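Local coordinates for histidine triad (HIT) protein (PDB 3NRD) that belongs to the histidine triad (HIT) family and, through its HIT domain, probably binds nucleotides and acts on their phosphate groups, at residues F127-R130 against I131-L135. Sequence-based numbering, arbitrary orientation.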
# COMPACT_ATOMS: atom_id res chain seq x y z
N PHE A 127 7.31 -7.43 21.80
CA PHE A 127 7.37 -6.74 20.51
C PHE A 127 6.52 -5.46 20.44
O PHE A 127 6.98 -4.45 19.90
CB PHE A 127 6.97 -7.68 19.37
CG PHE A 127 7.26 -7.11 18.01
CD1 PHE A 127 8.56 -6.78 17.65
CD2 PHE A 127 6.22 -6.85 17.11
CE1 PHE A 127 8.84 -6.23 16.39
CE2 PHE A 127 6.48 -6.31 15.86
CZ PHE A 127 7.80 -5.99 15.50
N ALA A 128 5.31 -5.49 21.02
CA ALA A 128 4.47 -4.28 21.06
C ALA A 128 5.26 -3.17 21.77
O ALA A 128 5.36 -2.06 21.23
CB ALA A 128 3.11 -4.52 21.74
N ALA A 129 5.86 -3.52 22.92
CA ALA A 129 6.70 -2.58 23.69
C ALA A 129 7.82 -2.00 22.84
O ALA A 129 8.06 -0.82 22.87
CB ALA A 129 7.28 -3.25 24.91
N ARG A 130 8.44 -2.85 22.05
CA ARG A 130 9.57 -2.51 21.21
C ARG A 130 9.16 -1.52 20.12
O ARG A 130 9.86 -0.54 19.86
CB ARG A 130 10.13 -3.77 20.61
CG ARG A 130 11.57 -3.72 20.38
CD ARG A 130 12.06 -4.97 19.65
NE ARG A 130 13.32 -4.65 18.98
CZ ARG A 130 14.51 -4.54 19.58
NH1 ARG A 130 14.67 -4.76 20.89
NH2 ARG A 130 15.58 -4.21 18.86
N ILE A 131 7.99 -1.76 19.52
CA ILE A 131 7.46 -0.84 18.53
C ILE A 131 7.26 0.52 19.18
O ILE A 131 7.80 1.51 18.70
CB ILE A 131 6.13 -1.35 17.91
CG1 ILE A 131 6.37 -2.61 17.10
CG2 ILE A 131 5.51 -0.33 17.00
CD1 ILE A 131 5.14 -3.50 17.09
N MSE A 132 6.55 0.55 20.31
CA MSE A 132 6.22 1.81 20.99
C MSE A 132 7.46 2.61 21.41
O MSE A 132 7.43 3.85 21.35
CB MSE A 132 5.33 1.57 22.24
CG MSE A 132 4.00 0.88 22.00
SE MSE A 132 3.01 1.64 20.60
CE MSE A 132 2.03 2.82 21.77
N GLU A 133 8.53 1.91 21.77
CA GLU A 133 9.84 2.51 22.08
C GLU A 133 10.61 3.07 20.90
O GLU A 133 11.61 3.78 21.11
CB GLU A 133 10.77 1.49 22.75
CG GLU A 133 10.37 1.13 24.19
CD GLU A 133 10.99 -0.20 24.70
OE1 GLU A 133 11.91 -0.77 24.06
OE2 GLU A 133 10.52 -0.67 25.77
N ASN A 134 10.21 2.69 19.68
CA ASN A 134 10.88 3.06 18.45
C ASN A 134 10.11 4.02 17.55
O ASN A 134 10.68 4.54 16.60
CB ASN A 134 11.18 1.78 17.68
CG ASN A 134 12.45 1.12 18.16
OD1 ASN A 134 13.51 1.55 17.79
ND2 ASN A 134 12.33 0.11 19.02
N LEU A 135 8.82 4.23 17.82
CA LEU A 135 8.05 5.20 17.08
C LEU A 135 8.67 6.58 17.26
O LEU A 135 9.24 6.86 18.32
CB LEU A 135 6.59 5.23 17.52
CG LEU A 135 5.77 3.97 17.25
CD1 LEU A 135 4.27 4.16 17.59
CD2 LEU A 135 5.95 3.58 15.82
OXT LEU A 135 8.62 7.40 16.33
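Apolar packing one turn apart joins Phe127 to Ile131. The CG1 of Ile131 stands over one ring face of Phe127, 4.1 Å from the centroid, a CH-pi contact displaced toward the rim. The methyl CD1 of Ile131 approaches Phe127 CE2 to 3.3 Å, an unusually short approach. Phe127 chi1 of -170° sets CG opposite the backbone N and beside the carbonyl carbon, which turns the ring toward Ile131, one turn further along the helix. The ring of Phe127 also meets Trp119 and Leu71, and Ile131 is buried against Ile18.

Backbone hydrogen bonds of the i to i+4 kind carry the helix through residues 127-133: Ile131 N to Phe127 O at 2.9 Å, Met132 N to Ala128 O at 3.0 Å, and Glu133 N to Ala129 O at 3.0 Å.

The next carbonyl, Arg130 O, is taken by a side chain: Asn134 ND2 donates to it at 2.7 Å, nearly straight (172°); Arg130 O lies in the amide plane of Asn134, while ND2 sits 33° out of the carbonyl plane of Arg130. Arg130 itself runs extended alongside Asn134, its NE hydrogen-bonded to Ala74 O.

These contacts lie in the last turns of helix 121-134, which is amphipathic: Ile131 is buried, while Arg130 and Glu133 are exposed. It is laid against helix 54-75 and strands 15-20 and 24-29 of the antiparallel sheet of the HIT domain.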